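Local coordinates for stress-response A/B barrel domain-containing protein (Thermobifida fusca, PDB 3BGU) that is of unknown function but forms a dimer of ferredoxin-like subunits of the stress-responsive A/B barrel family and holds a nitrobenzene molecule in a pocket, at residues 28-31 against 32-36; 93-96 against 97-101. All coordinates share one frame; numbering follows the deposited sequence. Where two conformers were deposited one is given.

Contact 1 of 2, residues 28-31 against 32-36; sequences FRWN and DTVTP. With NBZ (nitrobenzene), chain N; EDO (1,2-ethanediol), chain J.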
loop_
_atom_site.group_PDB
_atom_site.type_symbol
_atom_site.label_atom_id
_atom_site.label_comp_id
_atom_site.label_asym_id
_atom_site.label_seq_id
_atom_site.Cartn_x
_atom_site.Cartn_y
_atom_site.Cartn_z
ATOM N N PHE A 28 -1.124 -1.412 -9.393
ATOM C CA PHE A 28 -1.257 -1.538 -10.822
ATOM C C PHE A 28 -1.480 -2.986 -11.246
ATOM O O PHE A 28 -0.852 -3.914 -10.724
ATOM C CB PHE A 28 -0.003 -1.061 -11.533
ATOM C CG PHE A 28 0.475 0.283 -11.122
ATOM C CD1 PHE A 28 -0.389 1.344 -10.880
ATOM C CD2 PHE A 28 1.848 0.525 -11.082
ATOM C CE1 PHE A 28 0.186 2.593 -10.475
ATOM C CE2 PHE A 28 2.387 1.735 -10.673
ATOM C CZ PHE A 28 1.571 2.763 -10.381
ATOM N N ARG A 29 -2.334 -3.138 -12.254
ATOM C CA ARG A 29 -2.585 -4.395 -12.993
ATOM C C ARG A 29 -2.195 -4.120 -14.450
ATOM O O ARG A 29 -2.830 -3.286 -15.115
ATOM C CB ARG A 29 -4.067 -4.760 -12.907
ATOM C CG ARG A 29 -4.509 -5.977 -13.751
ATOM C CD ARG A 29 -5.912 -6.490 -13.333
ATOM N NE ARG A 29 -6.985 -5.842 -14.076
ATOM C CZ ARG A 29 -7.466 -6.289 -15.240
ATOM N NH1 ARG A 29 -6.996 -7.401 -15.783
ATOM N NH2 ARG A 29 -8.448 -5.644 -15.838
ATOM N N TRP A 30 -1.161 -4.792 -14.952
ATOM C CA TRP A 30 -0.649 -4.510 -16.292
ATOM C C TRP A 30 -1.637 -5.002 -17.332
ATOM O O TRP A 30 -2.413 -5.924 -17.047
ATOM C CB TRP A 30 0.707 -5.140 -16.531
ATOM C CG TRP A 30 1.763 -4.792 -15.540
ATOM C CD1 TRP A 30 2.565 -5.672 -14.861
ATOM C CD2 TRP A 30 2.152 -3.485 -15.108
ATOM N NE1 TRP A 30 3.428 -5.004 -14.098
ATOM C CE2 TRP A 30 3.199 -3.653 -14.196
ATOM C CE3 TRP A 30 1.744 -2.171 -15.437
ATOM C CZ2 TRP A 30 3.851 -2.575 -13.611
ATOM C CZ3 TRP A 30 2.374 -1.096 -14.821
ATOM C CH2 TRP A 30 3.399 -1.312 -13.885
ATOM N N ASN A 31 -1.604 -4.373 -18.510
ATOM C CA ASN A 31 -2.367 -4.875 -19.646
ATOM C C ASN A 31 -1.470 -5.898 -20.408
ATOM O O ASN A 31 -0.348 -6.191 -19.980
ATOM C CB ASN A 31 -2.936 -3.714 -20.503
ATOM C CG ASN A 31 -1.883 -2.841 -21.042
ATOM O OD1 ASN A 31 -0.842 -3.325 -21.459
ATOM N ND2 ASN A 31 -2.159 -1.523 -21.119
ATOM N N ASP A 32 -1.987 -6.460 -21.510
ATOM C CA ASP A 32 -1.290 -7.514 -22.294
ATOM C C ASP A 32 -0.038 -6.988 -22.979
ATOM O O ASP A 32 0.844 -7.751 -23.375
ATOM C CB ASP A 32 -2.203 -8.061 -23.400
ATOM C CG ASP A 32 -3.369 -8.855 -22.857
ATOM O OD1 ASP A 32 -3.259 -9.330 -21.725
ATOM O OD2 ASP A 32 -4.378 -9.031 -23.581
ATOM N N THR A 33 -0.011 -5.676 -23.151
ATOM C CA THR A 33 1.108 -4.949 -23.752
ATOM C C THR A 33 2.432 -5.140 -22.996
ATOM O O THR A 33 3.499 -5.024 -23.586
ATOM C CB THR A 33 0.749 -3.431 -23.827
ATOM O OG1 THR A 33 0.530 -3.053 -25.191
ATOM C CG2 THR A 33 1.804 -2.521 -23.139
ATOM N N VAL A 34 2.361 -5.454 -21.703
ATOM C CA VAL A 34 3.539 -5.337 -20.847
ATOM C C VAL A 34 4.494 -6.556 -20.817
ATOM O O VAL A 34 4.059 -7.683 -20.614
ATOM C CB VAL A 34 3.119 -4.932 -19.418
ATOM C CG1 VAL A 34 4.305 -4.932 -18.468
ATOM C CG2 VAL A 34 2.450 -3.537 -19.420
ATOM N N THR A 35 5.793 -6.267 -20.930
ATOM C CA THR A 35 6.906 -7.232 -20.931
ATOM C C THR A 35 7.741 -7.075 -19.634
ATOM O O THR A 35 7.714 -6.023 -18.977
ATOM C CB THR A 35 7.842 -6.999 -22.167
ATOM O OG1 THR A 35 8.484 -5.720 -22.036
ATOM C CG2 THR A 35 7.066 -7.042 -23.484
ATOM N N PRO A 36 8.498 -8.113 -19.236
ATOM C CA PRO A 36 9.391 -7.962 -18.098
ATOM C C PRO A 36 10.343 -6.744 -18.212
ATOM O O PRO A 36 10.486 -6.002 -17.203
ATOM C CB PRO A 36 10.154 -9.292 -18.022
ATOM C CG PRO A 36 9.547 -10.152 -19.043
ATOM C CD PRO A 36 8.497 -9.475 -19.782
HETATM C C1 NBZ N . 2.644 7.236 -7.944
HETATM C C2 NBZ N . 4.008 7.477 -7.999
HETATM C C3 NBZ N . 4.720 7.238 -9.139
HETATM C C4 NBZ N . 4.046 6.833 -10.274
HETATM C C5 NBZ N . 2.678 6.578 -10.258
HETATM C C6 NBZ N . 1.948 6.814 -9.082
HETATM N N1 NBZ N . 0.552 6.601 -9.022
HETATM O O1 NBZ N . -0.076 6.050 -9.936
HETATM O O2 NBZ N . -0.105 6.941 -8.011
HETATM C C1 EDO J . 0.275 -9.755 -16.572
HETATM O O1 EDO J . -0.705 -10.119 -17.550
HETATM C C2 EDO J . -0.453 -8.966 -15.512
HETATM O O2 EDO J . -1.809 -8.712 -15.932
#
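W30 and V34 pack against each other across a type I beta turn, N31 to V34, that carries the chain from strand 21-30 of the ferredoxin-like fold towards helix 36-48. The turn is closed by V34 N, which reaches N31 O at 3.3 Å in a nearly straight N-H...O bond (166°), although the donor stands well above the carbonyl plane. Followed outward, the V34 side chain meets tryptophan at each step. V34 CB lies 3.8 Å from W30 CB, and V34 CG2 comes about equally near to that carbon. V34 CG1, set anti to the backbone N (chi1 175°), rides over one face of the indole in a CH-pi contact, 4.1 Å from the centroid of the W30 five-membered ring; F28 CB stands over the rim of the opposite face. V39 and M105 also touch both W30 and V34. At the corner, the N31 amide turns its ND2 to the backbone O of P104, tying the turn to the loop before strand 106-115. With its amide gone, as in an alanine, P104 O would probably lose this donor and the corner be less firmly tied to that loop. Two residues before W30, O1 of the nitrobenzene lies in the plane of the F28 ring, 3.5 Å from F28 CE1.

Contact 2 of 2, residues 93-96 against 97-101; sequences PDHR and AALAI. With NBZ (nitrobenzene), chain N.
The imidazole of H95 has L99 over one face and the nitrobenzene at its edge, a case of an i to i+4 pair on a helix building a pocket wall. L99 CG sits above the ring in a CH-pi contact, 4.2 Å from the H95 centroid and 27° off the normal, while L99 CD1 comes to 3.5 Å from H95 NE2. At the edge, H95 CE1 approaches NBZ C2 at 3.5 Å. The ring gets there because CG is anti to the backbone N (chi1 -175°), which swings the imidazole beside the carbonyl carbon and along the helix towards L99. The leucine is forked between two partners: CD1 goes to the histidine, and L99 CD2 to the ligand, 3.5 Å from NBZ C5. Beneath them, L99 N bonds to H95 O at 2.9 Å, one of four successive helical bonds running from A97 N to P93 O through A100 N to R96 O. D94 OD2 accepts the backbone N-H of A51, joining the start of helix 93-102 to the loop after helix 36-48. The rings of H95 and Y89, of helix 82-91, meet with their planes at about 45°, and H24 and R109, on the inner strand 21-30 and its neighbour 106-115, also bond to the nitrobenzene.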
loop_
_atom_site.group_PDB
_atom_site.type_symbol
_atom_site.label_atom_id
_atom_site.label_comp_id
_atom_site.label_asym_id
_atom_site.label_seq_id
_atom_site.Cartn_x
_atom_site.Cartn_y
_atom_site.Cartn_z
ATOM N N PRO A 93 7.593 17.656 -11.783
ATOM C CA PRO A 93 7.906 17.058 -13.034
ATOM C C PRO A 93 8.327 15.580 -13.045
ATOM O O PRO A 93 7.999 14.859 -14.007
ATOM C CB PRO A 93 9.058 17.963 -13.549
ATOM C CG PRO A 93 9.109 19.091 -12.721
ATOM C CD PRO A 93 8.337 18.885 -11.504
ATOM N N ASP A 94 9.061 15.136 -12.023
ATOM C CA ASP A 94 9.457 13.723 -11.951
ATOM C C ASP A 94 8.188 12.862 -11.977
ATOM O O ASP A 94 8.118 11.800 -12.617
ATOM C CB ASP A 94 10.126 13.397 -10.620
ATOM C CG ASP A 94 11.574 13.782 -10.508
ATOM O OD1 ASP A 94 12.144 14.521 -11.334
ATOM O OD2 ASP A 94 12.190 13.240 -9.564
ATOM N N HIS A 95 7.205 13.283 -11.177
ATOM C CA HIS A 95 6.006 12.547 -11.031
ATOM C C HIS A 95 5.181 12.490 -12.301
ATOM O O HIS A 95 4.686 11.424 -12.682
ATOM C CB HIS A 95 5.210 13.139 -9.870
ATOM C CG HIS A 95 3.985 12.369 -9.548
ATOM N ND1 HIS A 95 4.037 11.169 -8.879
ATOM C CD2 HIS A 95 2.686 12.585 -9.852
ATOM C CE1 HIS A 95 2.804 10.716 -8.714
ATOM N NE2 HIS A 95 1.964 11.555 -9.293
ATOM N N ARG A 96 5.050 13.623 -12.992
ATOM C CA ARG A 96 4.338 13.615 -14.250
ATOM C C ARG A 96 5.072 12.745 -15.270
ATOM O O ARG A 96 4.445 12.017 -16.018
ATOM C CB ARG A 96 4.160 15.015 -14.778
ATOM C CG ARG A 96 3.313 15.909 -13.929
ATOM C CD ARG A 96 3.212 17.322 -14.495
ATOM N NE ARG A 96 4.511 17.951 -14.747
ATOM C CZ ARG A 96 5.088 18.093 -15.948
ATOM N NH1 ARG A 96 4.501 17.637 -17.053
ATOM N NH2 ARG A 96 6.279 18.687 -16.036
ATOM N N ALA A 97 6.409 12.752 -15.265
ATOM C CA ALA A 97 7.157 11.856 -16.176
ATOM C C ALA A 97 6.929 10.374 -15.843
ATOM O O ALA A 97 6.767 9.544 -16.728
ATOM C CB ALA A 97 8.618 12.184 -16.136
ATOM N N ALA A 98 6.895 10.038 -14.558
ATOM C CA ALA A 98 6.647 8.638 -14.164
ATOM C C ALA A 98 5.207 8.180 -14.525
ATOM O O ALA A 98 4.987 7.069 -14.952
ATOM C CB ALA A 98 6.892 8.475 -12.640
ATOM N N LEU A 99 4.217 9.041 -14.301
ATOM C CA LEU A 99 2.825 8.715 -14.627
ATOM C C LEU A 99 2.713 8.399 -16.111
ATOM O O LEU A 99 1.974 7.487 -16.503
ATOM C CB LEU A 99 1.900 9.880 -14.304
ATOM C CG LEU A 99 1.623 10.100 -12.833
ATOM C CD1 LEU A 99 0.820 11.392 -12.639
ATOM C CD2 LEU A 99 0.909 8.967 -12.147
ATOM N N ALA A 100 3.469 9.156 -16.910
ATOM C CA ALA A 100 3.473 9.059 -18.378
ATOM C C ALA A 100 3.978 7.692 -18.826
ATOM O O ALA A 100 3.463 7.099 -19.779
ATOM C CB ALA A 100 4.335 10.198 -19.025
ATOM N N ILE A 101 5.021 7.226 -18.154
ATOM C CA ILE A 101 5.607 5.914 -18.462
ATOM C C ILE A 101 4.645 4.779 -18.127
ATOM O O ILE A 101 4.479 3.825 -18.901
ATOM C CB ILE A 101 6.909 5.713 -17.709
ATOM C CG1 ILE A 101 7.976 6.660 -18.223
ATOM C CG2 ILE A 101 7.415 4.287 -17.893
ATOM C CD1 ILE A 101 9.237 6.675 -17.384
HETATM C C1 NBZ N . 2.644 7.236 -7.944
HETATM C C2 NBZ N . 4.008 7.477 -7.999
HETATM C C3 NBZ N . 4.720 7.238 -9.139
HETATM C C4 NBZ N . 4.046 6.833 -10.274
HETATM C C5 NBZ N . 2.678 6.578 -10.258
HETATM C C6 NBZ N . 1.948 6.814 -9.082
HETATM N N1 NBZ N . 0.552 6.601 -9.022
HETATM O O1 NBZ N . -0.076 6.050 -9.936
HETATM O O2 NBZ N . -0.105 6.941 -8.011
#

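The two contacts illustrate how distant parts of a chain can share one pocket without touching: their centres are 18 Å apart and their nearest atoms about 6 Å, yet both reach the nitrobenzene. Contact 1 supplies F28 from the sheet, which meets the nitro group; contact 2 supplies H95 and L99 from helix 93-102, which pack mainly on the carbon ring. The remaining pocket residues include A26, L46, V76 and I102. The centre of contact 1 lies about 16 Å from that of the chain, against about 11 Å for contact 2, so that residues 28-36 run from the pocket out towards the surface. No natural ligand can be inferred from the nitrobenzene.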